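Side-chain contacts in CELL WALL surface anchor family protein (Streptococcus pneumoniae, PDB 2WW8), which probably mediates host-cell recognition as a pilus adhesin, through an integrin-like domain that carries a bound magnesium ion: residues A[257-262]-A[329-334]; A[270-275]-A[336-341]; A[322-327]-A[367-372]; A[372-375]-A[379-382]. One frame throughout, in Å; residues are numbered along the deposited sequence.

Contact 1 (A[257-262]-A[329-334])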
# COMPACT_ATOMS: atom_id res chain seq x y z
N SER A 257 -13.41 19.36 9.09
CA SER A 257 -11.94 19.45 9.05
C SER A 257 -11.38 20.02 10.34
O SER A 257 -10.37 19.54 10.81
CB SER A 257 -11.36 20.21 7.86
OG SER A 257 -9.96 20.28 8.05
N LEU A 258 -12.06 21.01 10.91
CA LEU A 258 -11.69 21.56 12.20
C LEU A 258 -11.76 20.48 13.33
O LEU A 258 -10.87 20.37 14.16
CB LEU A 258 -12.57 22.78 12.56
CG LEU A 258 -12.32 23.40 13.95
CD1 LEU A 258 -10.89 23.95 14.04
CD2 LEU A 258 -13.35 24.45 14.32
N ILE A 259 -12.82 19.68 13.33
CA ILE A 259 -12.92 18.55 14.24
C ILE A 259 -11.67 17.66 14.07
O ILE A 259 -11.05 17.30 15.08
CB ILE A 259 -14.22 17.77 13.99
CG1 ILE A 259 -15.39 18.66 14.42
CG2 ILE A 259 -14.19 16.45 14.74
CD1 ILE A 259 -16.74 18.10 13.96
N ASP A 260 -11.32 17.30 12.83
CA ASP A 260 -10.11 16.48 12.61
C ASP A 260 -8.87 17.13 13.22
O ASP A 260 -8.03 16.41 13.75
CB ASP A 260 -9.74 16.19 11.14
CG ASP A 260 -10.75 15.29 10.42
OD1 ASP A 260 -11.44 14.49 11.08
OD2 ASP A 260 -10.89 15.39 9.17
N LYS A 261 -8.68 18.43 13.07
CA LYS A 261 -7.49 19.09 13.61
C LYS A 261 -7.54 19.11 15.14
O LYS A 261 -6.54 18.78 15.78
CB LYS A 261 -7.42 20.55 13.13
CG LYS A 261 -7.07 20.67 11.66
CD LYS A 261 -7.10 22.15 11.29
CE LYS A 261 -7.65 22.34 9.87
NZ LYS A 261 -6.60 21.85 9.01
N ILE A 262 -8.69 19.46 15.73
CA ILE A 262 -8.80 19.45 17.20
C ILE A 262 -8.54 18.07 17.79
O ILE A 262 -7.81 17.95 18.79
CB ILE A 262 -10.16 19.95 17.64
CG1 ILE A 262 -10.26 21.46 17.39
CG2 ILE A 262 -10.40 19.65 19.15
CD1 ILE A 262 -11.75 21.91 17.30
N ASN A 329 -14.66 6.53 17.86
CA ASN A 329 -15.93 6.11 17.28
C ASN A 329 -17.01 7.18 17.42
O ASN A 329 -17.81 7.44 16.51
CB ASN A 329 -16.40 4.80 17.94
CG ASN A 329 -15.65 3.56 17.44
OD1 ASN A 329 -15.17 2.78 18.25
ND2 ASN A 329 -15.54 3.38 16.11
N ASP A 330 -17.04 7.82 18.59
CA ASP A 330 -17.94 8.94 18.86
C ASP A 330 -17.63 10.09 17.91
O ASP A 330 -18.57 10.75 17.47
CB ASP A 330 -17.74 9.51 20.27
CG ASP A 330 -18.33 8.66 21.42
OD1 ASP A 330 -18.88 7.55 21.17
OD2 ASP A 330 -18.23 9.17 22.59
N ILE A 331 -16.35 10.36 17.67
CA ILE A 331 -15.95 11.46 16.78
C ILE A 331 -16.44 11.20 15.36
O ILE A 331 -16.95 12.12 14.71
CB ILE A 331 -14.42 11.68 16.78
CG1 ILE A 331 -13.99 12.27 18.16
CG2 ILE A 331 -14.04 12.60 15.61
CD1 ILE A 331 -12.58 12.03 18.48
N VAL A 332 -16.31 9.95 14.89
CA VAL A 332 -16.87 9.55 13.60
C VAL A 332 -18.39 9.84 13.50
O VAL A 332 -18.90 10.29 12.49
CB VAL A 332 -16.58 8.07 13.24
CG1 VAL A 332 -17.42 7.59 11.98
CG2 VAL A 332 -15.08 7.88 13.01
N GLU A 333 -19.09 9.55 14.59
CA GLU A 333 -20.52 9.70 14.65
C GLU A 333 -20.85 11.18 14.67
O GLU A 333 -21.71 11.63 13.92
CB GLU A 333 -21.00 8.94 15.89
CG GLU A 333 -22.50 8.91 15.99
CD GLU A 333 -22.99 8.23 17.27
OE1 GLU A 333 -22.19 7.58 18.00
OE2 GLU A 333 -24.20 8.43 17.54
N LEU A 334 -20.11 11.97 15.46
CA LEU A 334 -20.30 13.41 15.52
C LEU A 334 -20.09 14.08 14.15
O LEU A 334 -20.91 14.90 13.70
CB LEU A 334 -19.45 13.97 16.66
CG LEU A 334 -19.32 15.47 16.94
CD1 LEU A 334 -18.58 15.76 18.27
CD2 LEU A 334 -18.58 16.18 15.78

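Contact 2 (A[270-275]-A[336-341])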
# COMPACT_ATOMS: atom_id res chain seq x y z
N VAL A 270 -14.42 17.37 21.91
CA VAL A 270 -15.30 18.23 21.10
C VAL A 270 -16.77 17.83 21.27
O VAL A 270 -17.09 16.64 21.49
CB VAL A 270 -14.92 18.15 19.57
CG1 VAL A 270 -13.62 18.84 19.33
CG2 VAL A 270 -14.89 16.73 19.02
N ALA A 271 -17.65 18.81 21.13
CA ALA A 271 -19.09 18.61 21.06
C ALA A 271 -19.59 19.54 19.95
O ALA A 271 -18.88 20.42 19.53
CB ALA A 271 -19.69 19.05 22.40
N LEU A 272 -20.84 19.37 19.50
CA LEU A 272 -21.38 20.01 18.30
C LEU A 272 -22.81 20.39 18.62
O LEU A 272 -23.63 19.56 19.09
CB LEU A 272 -21.33 19.02 17.10
CG LEU A 272 -22.18 19.46 15.88
CD1 LEU A 272 -21.58 20.73 15.23
CD2 LEU A 272 -22.28 18.24 14.91
N VAL A 273 -23.11 21.67 18.43
CA VAL A 273 -24.46 22.17 18.61
C VAL A 273 -24.87 22.81 17.28
O VAL A 273 -24.31 23.85 16.89
CB VAL A 273 -24.57 23.20 19.74
CG1 VAL A 273 -26.03 23.79 19.86
CG2 VAL A 273 -24.11 22.59 21.13
N THR A 274 -25.88 22.23 16.64
CA THR A 274 -26.48 22.84 15.46
C THR A 274 -27.79 23.52 15.84
O THR A 274 -28.60 22.95 16.60
CB THR A 274 -26.67 21.78 14.39
OG1 THR A 274 -25.36 21.37 13.93
CG2 THR A 274 -27.46 22.35 13.15
N TYR A 275 -28.00 24.73 15.32
CA TYR A 275 -29.17 25.53 15.75
C TYR A 275 -29.84 26.30 14.60
O TYR A 275 -29.18 26.67 13.64
CB TYR A 275 -28.89 26.53 16.86
CG TYR A 275 -28.07 27.75 16.46
CD1 TYR A 275 -26.68 27.66 16.29
CD2 TYR A 275 -28.69 28.98 16.24
CE1 TYR A 275 -25.92 28.79 15.96
CE2 TYR A 275 -27.92 30.14 15.93
CZ TYR A 275 -26.56 30.02 15.81
OH TYR A 275 -25.86 31.15 15.42
N ASN A 336 -20.44 12.71 11.23
CA ASN A 336 -21.61 12.34 10.40
C ASN A 336 -22.90 13.08 10.73
O ASN A 336 -23.88 13.01 9.97
CB ASN A 336 -21.93 10.85 10.49
CG ASN A 336 -20.91 9.98 9.74
OD1 ASN A 336 -20.30 10.44 8.77
ND2 ASN A 336 -20.71 8.75 10.18
N LYS A 337 -22.94 13.74 11.88
CA LYS A 337 -24.11 14.54 12.27
C LYS A 337 -24.01 15.96 11.81
O LYS A 337 -25.04 16.68 11.82
CB LYS A 337 -24.30 14.52 13.80
CG LYS A 337 -24.92 13.13 14.04
CD LYS A 337 -25.13 12.85 15.48
CE LYS A 337 -26.57 13.17 15.80
NZ LYS A 337 -26.72 13.05 17.31
N VAL A 338 -22.80 16.38 11.45
CA VAL A 338 -22.60 17.72 10.89
C VAL A 338 -23.48 17.85 9.61
O VAL A 338 -23.29 17.07 8.72
CB VAL A 338 -21.13 18.01 10.56
CG1 VAL A 338 -21.03 19.40 9.95
CG2 VAL A 338 -20.25 17.93 11.84
N PRO A 339 -24.40 18.84 9.52
CA PRO A 339 -25.24 18.98 8.35
C PRO A 339 -24.42 19.57 7.18
O PRO A 339 -23.56 20.44 7.43
CB PRO A 339 -26.31 19.98 8.81
CG PRO A 339 -25.57 20.86 9.79
CD PRO A 339 -24.68 19.88 10.52
N THR A 340 -24.71 19.13 5.95
CA THR A 340 -24.17 19.84 4.76
C THR A 340 -25.26 20.43 3.85
O THR A 340 -25.00 20.78 2.69
CB THR A 340 -23.28 18.89 3.90
OG1 THR A 340 -24.03 17.70 3.61
CG2 THR A 340 -22.01 18.55 4.66
N GLU A 341 -26.48 20.49 4.40
CA GLU A 341 -27.65 21.06 3.72
C GLU A 341 -28.41 21.81 4.79
O GLU A 341 -28.24 21.50 6.00
CB GLU A 341 -28.57 19.93 3.21
CG GLU A 341 -27.89 18.84 2.37
CD GLU A 341 -27.53 19.26 0.94
OE1 GLU A 341 -27.99 20.33 0.44
OE2 GLU A 341 -26.77 18.51 0.29

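Contact 3 (A[322-327]-A[367-372]). With CA (calcium ion), chain C.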
# COMPACT_ATOMS: atom_id res chain seq x y z
N LEU A 322 -24.23 16.40 21.68
CA LEU A 322 -24.27 17.31 22.83
C LEU A 322 -23.41 16.80 23.99
O LEU A 322 -23.71 17.11 25.14
CB LEU A 322 -25.70 17.47 23.35
CG LEU A 322 -26.59 18.17 22.33
CD1 LEU A 322 -28.10 18.18 22.69
CD2 LEU A 322 -26.06 19.52 21.88
N LYS A 323 -22.37 16.01 23.69
CA LYS A 323 -21.45 15.45 24.67
C LYS A 323 -19.99 15.68 24.22
O LYS A 323 -19.60 15.35 23.06
CB LYS A 323 -21.78 13.98 24.79
CG LYS A 323 -21.19 13.28 26.01
CD LYS A 323 -21.32 11.75 25.93
CE LYS A 323 -20.04 11.10 25.42
NZ LYS A 323 -20.33 9.74 24.88
N LEU A 324 -19.20 16.33 25.10
CA LEU A 324 -17.75 16.51 24.89
C LEU A 324 -17.15 15.12 24.82
O LEU A 324 -17.39 14.30 25.73
CB LEU A 324 -17.10 17.25 26.08
CG LEU A 324 -17.29 18.76 26.00
CD1 LEU A 324 -16.71 19.34 27.27
CD2 LEU A 324 -16.64 19.29 24.74
N THR A 325 -16.40 14.81 23.77
CA THR A 325 -15.91 13.44 23.59
C THR A 325 -14.53 13.46 22.93
O THR A 325 -14.28 14.33 22.10
CB THR A 325 -16.84 12.56 22.71
OG1 THR A 325 -16.34 11.22 22.64
CG2 THR A 325 -16.95 13.03 21.28
N ASN A 326 -13.68 12.48 23.25
CA ASN A 326 -12.45 12.23 22.48
C ASN A 326 -12.37 10.77 22.02
O ASN A 326 -11.33 10.26 21.58
CB ASN A 326 -11.20 12.60 23.29
CG ASN A 326 -11.03 11.70 24.53
OD1 ASN A 326 -11.90 10.90 24.85
ND2 ASN A 326 -9.90 11.80 25.21
N ASP A 327 -13.49 10.06 22.15
CA ASP A 327 -13.48 8.67 21.71
C ASP A 327 -13.56 8.65 20.15
O ASP A 327 -14.44 9.29 19.58
CB ASP A 327 -14.71 7.97 22.31
CG ASP A 327 -14.97 6.60 21.68
OD1 ASP A 327 -15.60 6.51 20.60
OD2 ASP A 327 -14.48 5.63 22.27
N ASP A 367 -22.60 27.11 26.74
CA ASP A 367 -22.24 27.34 28.16
C ASP A 367 -22.64 26.16 29.05
O ASP A 367 -21.86 25.76 29.91
CB ASP A 367 -22.97 28.62 28.63
CG ASP A 367 -22.49 29.12 29.97
OD1 ASP A 367 -21.31 28.98 30.30
OD2 ASP A 367 -23.28 29.72 30.71
N GLU A 368 -23.83 25.57 28.82
CA GLU A 368 -24.26 24.38 29.56
C GLU A 368 -23.32 23.19 29.40
O GLU A 368 -22.89 22.57 30.40
CB GLU A 368 -25.70 23.97 29.13
CG GLU A 368 -26.20 22.69 29.73
CD GLU A 368 -27.69 22.44 29.35
OE1 GLU A 368 -28.28 23.02 28.40
OE2 GLU A 368 -28.33 21.65 30.06
N ILE A 369 -22.97 22.85 28.16
CA ILE A 369 -22.03 21.76 27.92
C ILE A 369 -20.68 22.00 28.63
O ILE A 369 -20.18 21.10 29.29
CB ILE A 369 -21.80 21.52 26.41
CG1 ILE A 369 -23.13 20.99 25.83
CG2 ILE A 369 -20.56 20.61 26.15
CD1 ILE A 369 -23.09 20.94 24.34
N LEU A 370 -20.08 23.17 28.45
CA LEU A 370 -18.76 23.46 29.09
C LEU A 370 -18.90 23.50 30.62
O LEU A 370 -18.08 22.90 31.33
CB LEU A 370 -18.25 24.77 28.53
CG LEU A 370 -17.79 24.70 27.08
CD1 LEU A 370 -17.59 26.11 26.59
CD2 LEU A 370 -16.45 23.82 26.96
N THR A 371 -19.96 24.13 31.12
CA THR A 371 -20.16 24.17 32.56
C THR A 371 -20.27 22.74 33.14
O THR A 371 -19.70 22.39 34.17
CB THR A 371 -21.36 25.12 32.93
OG1 THR A 371 -21.01 26.47 32.55
CG2 THR A 371 -21.53 25.11 34.47
N GLN A 372 -21.09 21.92 32.48
CA GLN A 372 -21.43 20.62 33.04
C GLN A 372 -20.38 19.57 32.73
O GLN A 372 -20.16 18.69 33.56
CB GLN A 372 -22.77 20.14 32.52
CG GLN A 372 -23.85 21.01 33.16
CD GLN A 372 -25.18 20.50 32.75
OE1 GLN A 372 -25.25 19.49 32.04
NE2 GLN A 372 -26.25 21.17 33.16
CA CA C . -21.72 30.55 32.33
O HOH W 1 -21.27 28.68 33.80
O HOH W 2 -23.70 31.02 33.56
O HOH W 3 -21.13 32.00 34.22

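Contact 4 (A[372-375]-A[379-382])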
# COMPACT_ATOMS: atom_id res chain seq x y z
N GLN A 372 -21.09 21.92 32.48
CA GLN A 372 -21.43 20.62 33.04
C GLN A 372 -20.38 19.57 32.73
O GLN A 372 -20.16 18.69 33.56
CB GLN A 372 -22.77 20.14 32.52
CG GLN A 372 -23.85 21.01 33.16
CD GLN A 372 -25.18 20.50 32.75
OE1 GLN A 372 -25.25 19.49 32.04
NE2 GLN A 372 -26.25 21.17 33.16
N GLN A 373 -19.73 19.68 31.58
CA GLN A 373 -18.89 18.55 31.13
C GLN A 373 -17.39 18.85 30.97
O GLN A 373 -16.63 17.91 30.91
CB GLN A 373 -19.40 18.02 29.80
CG GLN A 373 -20.93 17.67 29.81
CD GLN A 373 -21.33 17.23 28.39
OE1 GLN A 373 -20.58 16.50 27.74
NE2 GLN A 373 -22.45 17.66 27.91
N ALA A 374 -16.97 20.11 30.92
CA ALA A 374 -15.55 20.40 30.69
C ALA A 374 -14.71 19.94 31.89
O ALA A 374 -15.15 19.94 33.05
CB ALA A 374 -15.34 21.91 30.45
N ARG A 375 -13.47 19.57 31.58
CA ARG A 375 -12.52 19.32 32.61
C ARG A 375 -12.11 20.57 33.38
O ARG A 375 -12.11 21.67 32.85
CB ARG A 375 -11.30 18.57 32.07
CG ARG A 375 -11.74 17.23 31.46
CD ARG A 375 -10.58 16.72 30.61
NE ARG A 375 -10.61 17.45 29.34
CZ ARG A 375 -9.95 17.03 28.26
NH1 ARG A 375 -9.13 16.00 28.39
NH2 ARG A 375 -10.02 17.71 27.13
N GLN A 379 -8.47 24.18 28.49
CA GLN A 379 -8.75 25.45 27.89
C GLN A 379 -10.12 25.29 27.20
O GLN A 379 -10.27 24.40 26.37
CB GLN A 379 -7.73 25.71 26.79
CG GLN A 379 -7.87 27.16 26.24
CD GLN A 379 -6.60 27.62 25.46
OE1 GLN A 379 -5.61 26.88 25.33
NE2 GLN A 379 -6.65 28.87 24.91
N LYS A 380 -11.08 26.14 27.54
CA LYS A 380 -12.48 25.93 27.07
C LYS A 380 -12.74 26.88 25.91
O LYS A 380 -12.47 28.07 26.03
CB LYS A 380 -13.49 26.14 28.21
CG LYS A 380 -13.30 25.05 29.29
CD LYS A 380 -13.30 25.56 30.70
CE LYS A 380 -13.04 24.52 31.77
NZ LYS A 380 -11.66 24.36 32.33
N VAL A 381 -13.20 26.35 24.78
CA VAL A 381 -13.27 27.10 23.53
C VAL A 381 -14.65 26.91 22.90
O VAL A 381 -15.19 25.81 22.94
CB VAL A 381 -12.16 26.60 22.55
CG1 VAL A 381 -12.10 27.43 21.20
CG2 VAL A 381 -10.76 26.63 23.27
N ILE A 382 -15.20 27.98 22.32
CA ILE A 382 -16.33 27.89 21.40
C ILE A 382 -15.90 28.46 20.06
O ILE A 382 -15.30 29.57 20.01
CB ILE A 382 -17.53 28.72 21.98
CG1 ILE A 382 -17.92 28.15 23.37
CG2 ILE A 382 -18.69 28.89 20.99
CD1 ILE A 382 -18.77 29.16 24.18

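Contact 1 (A[257-262]-A[329-334])
I259 is the one residue of helix 247-263 that reaches both I331 and L334 of helix 328-337, and everything that touches between 257-262 and 329-334 is aliphatic. Its two branches divide the work. The CG2 methyl of I259 meets the CG2 methyl of I331 at 3.9 Å, a normal van der Waals separation, with the two side chains running antiparallel as they pass. The longer branch ends in the CD1 methyl of I259, which lies 3.2 Å from CD2 of L334; that is shorter than carbon atoms usually allow, so the exact value is best read with caution. The split follows from the first torsion of I259 (chi1 -68°), which places CG2 anti to the backbone N and CG1 beside it. The backbones keep their distance, with CA of I259 8.1 Å from CA of I331, so side chains alone fill the gap. Both helices belong to the von Willebrand A-type (integrin I-like) domain, in which helices pack around a parallel sheet. The same residues continue inward to that sheet: I259 also touches I229 of strand 225-232, and L334 touches V270 and L272 of strand 269-275. A polar link flanks this apolar seam: OD1 of D260 forms a salt bridge with K335, just past the second segment, and so joins the two helices a second time.

Contact 2 (A[270-275]-A[336-341])
L272, P339 and T274 have the most surface buried where strand 270-275 meets the chain that leaves helix 328-337. The CD2 methyl of L272 carries the first half: it sits 3.7 Å from CG2 of V338 and 4.0 Å from the V338 backbone N, and the two side chains stand nearly perpendicular. K337 meets L272 CD2 with its backbone C at 4.2 Å and its CB at 4.4 Å, while the rest of the lysine goes to D318 and the carbonyl of S320. In the von Willebrand A-type fold 269-275 is a strand of the parallel sheet, and here L272 faces K337 and V338, T274 faces P339, and V273, between them, packs on helix 359-373. CD and CG of P339 fill the second half. CD lies 3.8 Å from OG1 of T274, and CG 4.1 Å from the CG2 methyl of T274, the two side chains pointing opposite ways as they pass. With chi1 at -68°, T274 sets OG1 beside its own backbone N and CG2 anti to it, which brings both branches against the ring. The hydroxyl has its polar partner elsewhere, the carbonyl of Y319.

Contact 3 (A[322-327]-A[367-372])
In this von Willebrand A-type domain, I369 of helix 359-373 packs against L322 and L324, where the chain bends sharply at K323 beside the parallel sheet. The tight part is built on I369, which has more surface buried here than any other residue. Its CG2 methyl comes to 3.8 Å from CG of L324, the two side chains meeting at a slant. The other branch of I369 runs to CD1, which lies 4.1 Å from CD2 of L322 and 4.0 Å from the L322 carbonyl O. A first torsion of -67° separates these roles, turning CG2 anti to the backbone N so that the branches reach different leucines. V273 of strand 269-275 touches both L322 and I369, and L324 rests on A271, which closes this side against the sheet. Q373, just beyond the helical segment, ties the same backbone to the helix: L324 N donates to its OE1, and its NE2 donates to the L322 carbonyl.

The packing thins out at L370, whose CD2 is 4.5 Å from CD1 of L324, and toward L322, which is partly exposed. The far face of the helix turns to a calcium ion and its waters. D367 grips the ion with both carboxylate oxygens, while N526 and D530 supply ligands from elsewhere in the chain. T371 supports this site from the second shell: its OG1 donates to the D367 carbonyl, approaching from above the carbonyl plane, and accepts from a water 2.6 Å from OG1 that itself binds the calcium.

Contact 4 (A[372-375]-A[379-382])
K380 lays its aliphatic chain along the CB methyl of A374, with CE 3.7 Å and CG 3.9 Å from that carbon. The methyl therefore meets the chain along its length. Two bends shape the lysine: chi2 is 135° and chi4 is 98°, both away from a fully extended form, and the second turns the ammonium end toward the backbone of R375. There NZ of K380 donates to the carbonyl O of R375 at 2.8 Å, with a C=O...N angle of 163°, so the donor approaches almost end-on to the carbonyl. CE of K380 itself lies 3.2 Å from the R375 O.

The contact spans the link in which helix 359-373 gives way to strand 379-386 of the parallel sheet in the von Willebrand A-type domain. A374 is the first residue to leave helical backbone angles, and three residues separate R375 from the strand, which starts at Q379, so the lysine reaches back across a short turn. NZ also bonds to the carbonyl of S378 and, weakly, to that of Q376, while the R375 carbonyl accepts a second bond from the hydroxyl of S378. The R375 side chain turns elsewhere, its guanidinium forming a salt bridge with D226.

The partners named for this ammonium group are carbonyls of the link between helix and strand, whose partial negative charge would be expected to favour the protonated form, and its bonds tie the turn to the first residues of the strand.

Contacts 1, 2 and 3 are buried, whereas contact 4 lies at the surface. Strand 269-275 divides the buried set: V270 and L272 face helices 247-263 and 328-337 of contacts 1 and 2, while A271 and V273 face I369 of contact 3, so the two groups lie on opposite faces of the strand. Helix 328-337 serves contacts 1 and 2; helix 359-373 serves contacts 3 and 4, which share Q372. Across their segments the first three contacts rely on van der Waals packing, and contact 4 adds a lysine-to-carbonyl hydrogen bond. Of the four, contact 3 alone includes a metal ligand, D367, while contact 4 uses the end of that same helix.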